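Local coordinates for ureidoglycolate hydrolase (Arabidopsis thaliana, PDB 4PXE), which hydrolyses (S)-ureidoglycolate to glyoxylate, ammonium and carbon dioxide as a manganese-dependent homodimer of the peptidase M20 family, in the last step of purine breakdown, at residues Ala86-Ser91 with Gly199-Phe204; Gly75-Leu80 with Arg127-Ile132; Ser149-Gly154 with Ser193-Lys198. All coordinates share one frame; numbering follows the deposited sequence.

Overall arrangement
From the N terminus, strand 73-77 runs into strand 86-91 through the loop that holds residues 78-80. Contact 2 closes the first loop when strand 129-133 returns beside 75-77, after helix 105-120. Contact 1 joins 86-91 to 199-204 and crosses contact 2, because 86-91 lies between the two segments of that contact while 199-204 lies beyond both. Strand 86-91 is thus flanked by 129-133 and 201-209, and the centres of contacts 1 and 2 are about 9 Å apart. Contact 3, between the end of helix 147-152 and the loop 193-198, is nested inside contact 1 and follows contact 2 in series. Packing of Leu-196 on Tyr-201 ties it to the sheet.

Contact 1 (Ala86-Ser91 with Gly199-Phe204)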
loop_
_atom_site.group_PDB
_atom_site.type_symbol
_atom_site.label_atom_id
_atom_site.label_comp_id
_atom_site.label_asym_id
_atom_site.label_seq_id
_atom_site.Cartn_x
_atom_site.Cartn_y
_atom_site.Cartn_z
ATOM N N ALA A 86 2.680 5.534 -44.912
ATOM C CA ALA A 86 3.932 4.866 -44.558
ATOM C C ALA A 86 3.691 3.500 -43.932
ATOM O O ALA A 86 2.580 3.177 -43.527
ATOM C CB ALA A 86 4.734 5.733 -43.606
ATOM N N VAL A 87 4.745 2.692 -43.880
ATOM C CA VAL A 87 4.717 1.456 -43.100
ATOM C C VAL A 87 5.270 1.776 -41.724
ATOM O O VAL A 87 6.393 2.263 -41.603
ATOM C CB VAL A 87 5.574 0.354 -43.744
ATOM C CG1 VAL A 87 5.363 -0.977 -43.028
ATOM C CG2 VAL A 87 5.243 0.230 -45.232
ATOM N N ALA A 88 4.467 1.513 -40.690
ATOM C CA ALA A 88 4.831 1.871 -39.323
ATOM C C ALA A 88 5.185 0.647 -38.488
ATOM O O ALA A 88 4.682 -0.448 -38.726
ATOM C CB ALA A 88 3.696 2.657 -38.653
ATOM N N THR A 89 6.052 0.852 -37.505
ATOM C CA THR A 89 6.369 -0.206 -36.554
ATOM C C THR A 89 6.754 0.433 -35.239
ATOM O O THR A 89 7.285 1.537 -35.217
ATOM C CB THR A 89 7.522 -1.115 -37.049
ATOM O OG1 THR A 89 7.706 -2.213 -36.136
ATOM C CG2 THR A 89 8.833 -0.328 -37.165
ATOM N N GLY A 90 6.501 -0.252 -34.129
ATOM C CA GLY A 90 6.940 0.291 -32.863
ATOM C C GLY A 90 6.361 -0.412 -31.661
ATOM O O GLY A 90 5.639 -1.396 -31.793
ATOM N N SER A 91 6.689 0.111 -30.488
ATOM C CA SER A 91 6.292 -0.496 -29.222
ATOM C C SER A 91 6.512 0.524 -28.105
ATOM O O SER A 91 6.628 1.730 -28.367
ATOM C CB SER A 91 7.098 -1.784 -28.976
ATOM O OG SER A 91 6.472 -2.639 -28.026
ATOM N N GLY A 199 -6.305 4.944 -42.048
ATOM C CA GLY A 199 -5.571 4.676 -43.272
ATOM C C GLY A 199 -4.344 5.549 -43.485
ATOM O O GLY A 199 -3.757 5.537 -44.566
ATOM N N SER A 200 -3.939 6.302 -42.466
ATOM C CA SER A 200 -2.763 7.162 -42.609
ATOM C C SER A 200 -1.470 6.344 -42.616
ATOM O O SER A 200 -0.414 6.838 -43.014
ATOM C CB SER A 200 -2.721 8.236 -41.528
ATOM O OG SER A 200 -2.720 7.650 -40.246
ATOM N N TYR A 201 -1.562 5.092 -42.175
ATOM C CA TYR A 201 -0.467 4.144 -42.349
ATOM C C TYR A 201 -0.922 2.995 -43.241
ATOM O O TYR A 201 -2.056 2.529 -43.126
ATOM C CB TYR A 201 -0.021 3.576 -41.000
ATOM C CG TYR A 201 0.787 4.521 -40.150
ATOM C CD1 TYR A 201 1.902 5.166 -40.661
ATOM C CD2 TYR A 201 0.438 4.762 -38.824
ATOM C CE1 TYR A 201 2.656 6.033 -39.885
ATOM C CE2 TYR A 201 1.184 5.633 -38.030
ATOM C CZ TYR A 201 2.291 6.264 -38.566
ATOM O OH TYR A 201 3.036 7.122 -37.779
ATOM N N PHE A 202 -0.035 2.534 -44.121
ATOM C CA PHE A 202 -0.290 1.370 -44.967
ATOM C C PHE A 202 -0.450 0.095 -44.136
ATOM O O PHE A 202 -1.325 -0.725 -44.399
ATOM C CB PHE A 202 0.856 1.217 -45.981
ATOM C CG PHE A 202 0.654 0.120 -46.994
ATOM C CD1 PHE A 202 -0.354 0.208 -47.946
ATOM C CD2 PHE A 202 1.507 -0.971 -47.031
ATOM C CE1 PHE A 202 -0.522 -0.792 -48.892
ATOM C CE2 PHE A 202 1.344 -1.974 -47.979
ATOM C CZ PHE A 202 0.326 -1.878 -48.913
ATOM N N ALA A 203 0.404 -0.056 -43.119
ATOM C CA ALA A 203 0.314 -1.170 -42.183
ATOM C C ALA A 203 1.069 -0.769 -40.934
ATOM O O ALA A 203 1.882 0.159 -40.972
ATOM C CB ALA A 203 0.926 -2.429 -42.776
ATOM N N PHE A 204 0.777 -1.462 -39.834
ATOM C CA PHE A 204 1.516 -1.321 -38.577
ATOM C C PHE A 204 1.990 -2.689 -38.087
ATOM O O PHE A 204 1.197 -3.620 -37.974
ATOM C CB PHE A 204 0.659 -0.667 -37.479
ATOM C CG PHE A 204 1.347 -0.649 -36.147
ATOM C CD1 PHE A 204 2.292 0.320 -35.868
ATOM C CD2 PHE A 204 1.095 -1.629 -35.199
ATOM C CE1 PHE A 204 2.971 0.323 -34.661
ATOM C CE2 PHE A 204 1.767 -1.630 -33.995
ATOM C CZ PHE A 204 2.705 -0.654 -33.731
HETATM O O HOH W 1 2.025 7.737 -43.195
#
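Ala-88 packs on Tyr-201 and Phe-204 where strand 86-91 runs parallel to the start of strand 201-209, inside the sheet of the M20 metallohydrolase catalytic domain. The tight part is centred on the methyl group of Ala-88. Its CB stands 3.5 Å from the centroid of the Tyr-201 ring and 6° off the ring normal, a CH-pi contact over the face. Tyr-201 CG is turned anti to its own carbonyl carbon (chi1 -75°), which carries the ring across this methyl; its OH is hydrogen-bonded to Glu-130 OE1 of strand 129-133, beyond 86-91. On the same face of the sheet, Phe-204 CD1 lies 3.9 Å from Ala-88 CB, and the ring reaches on along the backbone to Gly-90, with Ser-380 and Met-383 of helix 379-383 also against it. The pairing here is firm: Ala-88 N donates to Ala-203 O at 2.9 Å and 174°.

The looser side is at Phe-202 and Ser-200. The chain turns at Phe-202, whose N still bonds to Ala-86 O at 2.8 Å, but whose partly exposed ring meets Val-87 only at 4.3 Å, from CD2 to CG2. Arg-127 makes a cation-pi contact with that ring. At this end one water replaces a direct bond, accepting from Ala-86 N at 2.9 Å and donating to Ser-200 O at 2.6 Å.

Contact 2 (Gly75-Leu80 with Arg127-Ile132)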
loop_
_atom_site.group_PDB
_atom_site.type_symbol
_atom_site.label_atom_id
_atom_site.label_comp_id
_atom_site.label_asym_id
_atom_site.label_seq_id
_atom_site.Cartn_x
_atom_site.Cartn_y
_atom_site.Cartn_z
ATOM N N GLY A 75 9.901 8.314 -35.696
ATOM C CA GLY A 75 11.165 8.403 -36.413
ATOM C C GLY A 75 11.008 7.877 -37.823
ATOM O O GLY A 75 10.850 6.670 -38.029
ATOM N N LYS A 76 11.042 8.773 -38.807
ATOM C CA LYS A 76 10.754 8.386 -40.187
ATOM C C LYS A 76 11.976 8.320 -41.109
ATOM O O LYS A 76 12.851 9.184 -41.071
ATOM C CB LYS A 76 9.710 9.329 -40.808
ATOM C CG LYS A 76 9.385 9.012 -42.259
ATOM C CD LYS A 76 8.279 9.887 -42.831
ATOM C CE LYS A 76 6.905 9.430 -42.371
ATOM N NZ LYS A 76 5.804 10.155 -43.111
ATOM N N TRP A 77 12.017 7.265 -41.914
ATOM C CA TRP A 77 12.942 7.159 -43.035
ATOM C C TRP A 77 12.111 7.449 -44.283
ATOM O O TRP A 77 11.239 6.658 -44.650
ATOM C CB TRP A 77 13.542 5.747 -43.064
ATOM C CG TRP A 77 14.499 5.434 -44.184
ATOM C CD1 TRP A 77 14.954 6.280 -45.154
ATOM C CD2 TRP A 77 15.104 4.162 -44.447
ATOM N NE1 TRP A 77 15.813 5.612 -46.000
ATOM C CE2 TRP A 77 15.919 4.310 -45.588
ATOM C CE3 TRP A 77 15.034 2.910 -43.825
ATOM C CZ2 TRP A 77 16.659 3.253 -46.121
ATOM C CZ3 TRP A 77 15.764 1.864 -44.352
ATOM C CH2 TRP A 77 16.565 2.040 -45.492
ATOM N N ASP A 78 12.361 8.599 -44.912
ATOM C CA ASP A 78 11.576 9.035 -46.065
ATOM C C ASP A 78 11.805 8.132 -47.268
ATOM O O ASP A 78 12.945 7.864 -47.645
ATOM C CB ASP A 78 11.940 10.467 -46.467
ATOM C CG ASP A 78 11.589 11.484 -45.408
ATOM O OD1 ASP A 78 12.312 12.500 -45.323
ATOM O OD2 ASP A 78 10.596 11.288 -44.673
ATOM N N GLY A 79 10.719 7.677 -47.875
ATOM C CA GLY A 79 10.808 6.825 -49.045
ATOM C C GLY A 79 10.845 7.616 -50.342
ATOM O O GLY A 79 10.764 8.847 -50.340
ATOM N N LEU A 80 10.961 6.887 -51.448
ATOM C CA LEU A 80 10.957 7.469 -52.792
ATOM C C LEU A 80 9.611 8.102 -53.112
ATOM O O LEU A 80 9.532 9.044 -53.907
ATOM C CB LEU A 80 11.277 6.393 -53.829
ATOM C CG LEU A 80 12.707 5.859 -53.863
ATOM C CD1 LEU A 80 12.803 4.630 -54.761
ATOM C CD2 LEU A 80 13.664 6.944 -54.326
ATOM N N ARG A 127 7.457 3.328 -50.078
ATOM C CA ARG A 127 6.770 3.921 -48.937
ATOM C C ARG A 127 7.765 4.189 -47.824
ATOM O O ARG A 127 8.670 3.382 -47.589
ATOM C CB ARG A 127 5.706 2.971 -48.395
ATOM C CG ARG A 127 4.594 2.715 -49.356
ATOM C CD ARG A 127 3.548 1.842 -48.724
ATOM N NE ARG A 127 2.409 1.714 -49.619
ATOM C CZ ARG A 127 2.378 0.860 -50.623
ATOM N NH1 ARG A 127 3.433 0.090 -50.828
ATOM N NH2 ARG A 127 1.312 0.784 -51.416
ATOM N N SER A 128 7.588 5.307 -47.128
ATOM C CA SER A 128 8.428 5.630 -45.987
ATOM C C SER A 128 8.249 4.577 -44.914
ATOM O O SER A 128 7.220 3.898 -44.862
ATOM C CB SER A 128 8.057 6.997 -45.414
ATOM O OG SER A 128 8.265 8.007 -46.393
ATOM N N LEU A 129 9.265 4.439 -44.073
ATOM C CA LEU A 129 9.150 3.619 -42.877
ATOM C C LEU A 129 9.154 4.535 -41.668
ATOM O O LEU A 129 9.926 5.491 -41.613
ATOM C CB LEU A 129 10.312 2.623 -42.803
ATOM C CG LEU A 129 10.530 1.724 -44.023
ATOM C CD1 LEU A 129 11.706 0.799 -43.764
ATOM C CD2 LEU A 129 9.275 0.930 -44.356
ATOM N N GLU A 130 8.299 4.248 -40.688
ATOM C CA GLU A 130 8.252 5.091 -39.499
ATOM C C GLU A 130 8.187 4.273 -38.217
ATOM O O GLU A 130 7.326 3.402 -38.075
ATOM C CB GLU A 130 7.089 6.086 -39.577
ATOM C CG GLU A 130 7.125 7.161 -38.497
ATOM C CD GLU A 130 6.233 8.356 -38.822
ATOM O OE1 GLU A 130 5.052 8.149 -39.165
ATOM O OE2 GLU A 130 6.726 9.501 -38.740
ATOM N N ILE A 131 9.110 4.565 -37.305
ATOM C CA ILE A 131 9.162 3.917 -36.008
ATOM C C ILE A 131 8.388 4.753 -35.004
ATOM O O ILE A 131 8.574 5.970 -34.917
ATOM C CB ILE A 131 10.603 3.776 -35.511
ATOM C CG1 ILE A 131 11.437 2.983 -36.514
ATOM C CG2 ILE A 131 10.622 3.102 -34.133
ATOM C CD1 ILE A 131 12.859 2.786 -36.068
ATOM N N ILE A 132 7.525 4.096 -34.237
ATOM C CA ILE A 132 6.750 4.767 -33.206
ATOM C C ILE A 132 7.173 4.274 -31.831
ATOM O O ILE A 132 7.128 3.072 -31.549
ATOM C CB ILE A 132 5.236 4.518 -33.364
ATOM C CG1 ILE A 132 4.750 4.924 -34.758
ATOM C CG2 ILE A 132 4.469 5.279 -32.295
ATOM C CD1 ILE A 132 3.310 4.555 -35.027
HETATM O O HOH W 2 3.757 9.217 -41.300
HETATM O O HOH W 3 6.637 10.014 -45.905
#
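Gly-75 and Ile-131 bond to each other twice through their backbones, N to O in both directions at 2.8 Å, and Trp-77 and Leu-129 repeat the pattern. The axes of 75-77 and 129-132 run at 167°, so the strands are antiparallel, with Lys-76 and Glu-130 as the non-hydrogen-bonded pair between. Beyond Trp-77 a side chain takes over from the backbone. Ser-128 OG, which sits beside its own backbone N, accepts from Gly-79 N at 2.9 Å and 161°, holding the departing chain close to 127-132.

Lys-76 and Glu-130 share one face. The lysine chain bends at chi3 (-78°), bringing CE to 3.6 Å from Glu-130 OE2 while NZ stays 4.5 Å from Glu-130 OE1, too far for a salt bridge. Two waters span the polar gaps: one accepts from NZ and donates to Glu-130 OE1, which also bonds to Tyr-201 OH, and the other accepts from NZ and bonds to Ser-128 OG. The water between the two charges probably weakens their direct attraction.

On the other face Leu-129 runs alongside the indole of Trp-77, with Leu-129 CD1 3.9 Å from Trp-77 CE3. Outside them, helix 105-120 backs this face: Ile-115 and Leu-118 touch Trp-77, Ile-112 and Ile-115 touch Ile-131, and Lys-119 makes a cation-pi contact with the indole. Strand 86-91 lies parallel to 129-133 on its other edge. Antiparallel pairing at 73-77 beside parallel pairing at 86-91, backed by a helix, is characteristic of the mixed alpha/beta catalytic domain of M20 hydrolases.

Contact 3 (Ser149-Gly154 with Ser193-Lys198); sequences SRLLAG and SVFLKK
Phe-195 lies against the end of helix 147-152, its ring under Gly-154 and its CD1 close to Leu-151 O. Gly-154 has positive phi and ends the helix in a Schellman motif, with Gly-154 N bonded to Leu-151 O at 2.9 Å. Its CA sits over the centre of the Phe-195 ring, 3.7 Å from the centroid and 11° off the normal, a CH-pi contact.

Leu-152 can be followed outward. Its CB faces Leu-196 CG at 4.0 Å and is also near Leu-196 CD1. CG lies on the side of its backbone N (chi1 -65°), which directs the branch toward the loop. At the tip, CD2 meets Val-194 O at 3.4 Å, Leu-196 CG at 3.7 Å and Val-194 CG1 at 3.9 Å. Leu-152 and Leu-196 extend alongside each other, and Phe-134 and Asn-72 also touch the Leu-152 side chain. Val-194 CG1 extends the apolar patch to Leu-151 CB at 3.6 Å, while Leu-158 and Leu-162 of helix 156-164 pack on Leu-151.

One direct hydrogen bond joins the segments: Leu-196 N reaches Leu-152 O at 2.9 Å and 168°, in the carbonyl plane and on a lone pair. Leu-152 is the last helical residue, where the helix no longer supplies its usual i+4 donor; Leu-196 N provides a partner there, anchoring the irregular loop without a charge pair between the segments.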
loop_
_atom_site.group_PDB
_atom_site.type_symbol
_atom_site.label_atom_id
_atom_site.label_comp_id
_atom_site.label_asym_id
_atom_site.label_seq_id
_atom_site.Cartn_x
_atom_site.Cartn_y
_atom_site.Cartn_z
ATOM N N SER A 149 -1.571 4.900 -27.879
ATOM C CA SER A 149 -2.208 4.321 -29.055
ATOM C C SER A 149 -3.735 4.453 -29.035
ATOM O O SER A 149 -4.359 4.525 -30.099
ATOM C CB SER A 149 -1.760 2.870 -29.285
ATOM O OG SER A 149 -2.021 2.067 -28.143
ATOM N N ARG A 150 -4.337 4.489 -27.846
ATOM C CA ARG A 150 -5.776 4.749 -27.764
ATOM C C ARG A 150 -6.080 6.143 -28.302
ATOM O O ARG A 150 -7.116 6.357 -28.944
ATOM C CB ARG A 150 -6.289 4.636 -26.330
ATOM C CG ARG A 150 -6.399 3.223 -25.777
ATOM C CD ARG A 150 -6.872 3.312 -24.317
ATOM N NE ARG A 150 -6.828 2.044 -23.591
ATOM C CZ ARG A 150 -7.805 1.146 -23.593
ATOM N NH1 ARG A 150 -8.916 1.360 -24.303
ATOM N NH2 ARG A 150 -7.676 0.029 -22.887
ATOM N N LEU A 151 -5.180 7.087 -28.037
ATOM C CA LEU A 151 -5.315 8.439 -28.584
ATOM C C LEU A 151 -5.044 8.489 -30.080
ATOM O O LEU A 151 -5.780 9.136 -30.822
ATOM C CB LEU A 151 -4.416 9.432 -27.849
ATOM C CG LEU A 151 -4.866 9.823 -26.440
ATOM C CD1 LEU A 151 -3.815 10.686 -25.770
ATOM C CD2 LEU A 151 -6.214 10.547 -26.467
ATOM N N LEU A 152 -3.995 7.815 -30.540
ATOM C CA LEU A 152 -3.737 7.774 -31.978
ATOM C C LEU A 152 -4.946 7.202 -32.715
ATOM O O LEU A 152 -5.274 7.648 -33.819
ATOM C CB LEU A 152 -2.477 6.956 -32.292
ATOM C CG LEU A 152 -1.177 7.553 -31.750
ATOM C CD1 LEU A 152 -0.041 6.547 -31.856
ATOM C CD2 LEU A 152 -0.817 8.818 -32.498
ATOM N N ALA A 153 -5.621 6.240 -32.096
ATOM C CA ALA A 153 -6.799 5.617 -32.686
ATOM C C ALA A 153 -8.096 6.419 -32.509
ATOM O O ALA A 153 -9.173 5.940 -32.862
ATOM C CB ALA A 153 -6.965 4.192 -32.164
ATOM N N GLY A 154 -7.994 7.618 -31.944
ATOM C CA GLY A 154 -9.098 8.566 -31.963
ATOM C C GLY A 154 -10.126 8.508 -30.842
ATOM O O GLY A 154 -11.285 8.871 -31.053
ATOM N N SER A 193 -5.398 16.718 -31.606
ATOM C CA SER A 193 -4.224 16.842 -32.462
ATOM C C SER A 193 -3.464 15.521 -32.581
ATOM O O SER A 193 -2.721 15.306 -33.534
ATOM C CB SER A 193 -3.278 17.909 -31.908
ATOM O OG SER A 193 -2.741 17.505 -30.655
ATOM N N VAL A 194 -3.655 14.645 -31.601
ATOM C CA VAL A 194 -2.940 13.373 -31.547
ATOM C C VAL A 194 -3.550 12.343 -32.500
ATOM O O VAL A 194 -2.851 11.459 -33.007
ATOM C CB VAL A 194 -2.921 12.830 -30.094
ATOM C CG1 VAL A 194 -2.292 11.436 -30.025
ATOM C CG2 VAL A 194 -2.169 13.787 -29.193
ATOM N N PHE A 195 -4.850 12.473 -32.753
ATOM C CA PHE A 195 -5.600 11.500 -33.543
ATOM C C PHE A 195 -4.997 11.311 -34.930
ATOM O O PHE A 195 -4.693 12.288 -35.620
ATOM C CB PHE A 195 -7.058 11.946 -33.734
ATOM C CG PHE A 195 -7.857 12.056 -32.462
ATOM C CD1 PHE A 195 -7.319 11.715 -31.232
ATOM C CD2 PHE A 195 -9.173 12.496 -32.509
ATOM C CE1 PHE A 195 -8.067 11.821 -30.079
ATOM C CE2 PHE A 195 -9.928 12.602 -31.358
ATOM C CZ PHE A 195 -9.373 12.261 -30.140
ATOM N N LEU A 196 -4.851 10.055 -35.344
ATOM C CA LEU A 196 -4.441 9.758 -36.711
ATOM C C LEU A 196 -5.670 9.482 -37.556
ATOM O O LEU A 196 -6.608 8.816 -37.115
ATOM C CB LEU A 196 -3.517 8.539 -36.763
ATOM C CG LEU A 196 -2.235 8.630 -35.944
ATOM C CD1 LEU A 196 -1.379 7.402 -36.199
ATOM C CD2 LEU A 196 -1.481 9.912 -36.266
ATOM N N LYS A 197 -5.659 9.992 -38.778
ATOM C CA LYS A 197 -6.702 9.670 -39.734
ATOM C C LYS A 197 -6.635 8.179 -40.054
ATOM O O LYS A 197 -5.551 7.601 -40.138
ATOM C CB LYS A 197 -6.513 10.498 -41.004
ATOM C CG LYS A 197 -7.795 11.101 -41.554
ATOM C CD LYS A 197 -8.442 10.184 -42.578
ATOM C CE LYS A 197 -7.586 10.077 -43.831
ATOM N NZ LYS A 197 -7.390 11.401 -44.491
ATOM N N LYS A 198 -7.793 7.554 -40.216
ATOM C CA LYS A 198 -7.844 6.152 -40.597
ATOM C C LYS A 198 -7.156 5.961 -41.951
ATOM O O LYS A 198 -7.378 6.736 -42.880
ATOM C CB LYS A 198 -9.297 5.688 -40.660
ATOM C CG LYS A 198 -9.467 4.219 -40.969
ATOM C CD LYS A 198 -10.859 3.753 -40.589
ATOM C CE LYS A 198 -11.008 2.261 -40.819
ATOM N NZ LYS A 198 -9.954 1.502 -40.088
#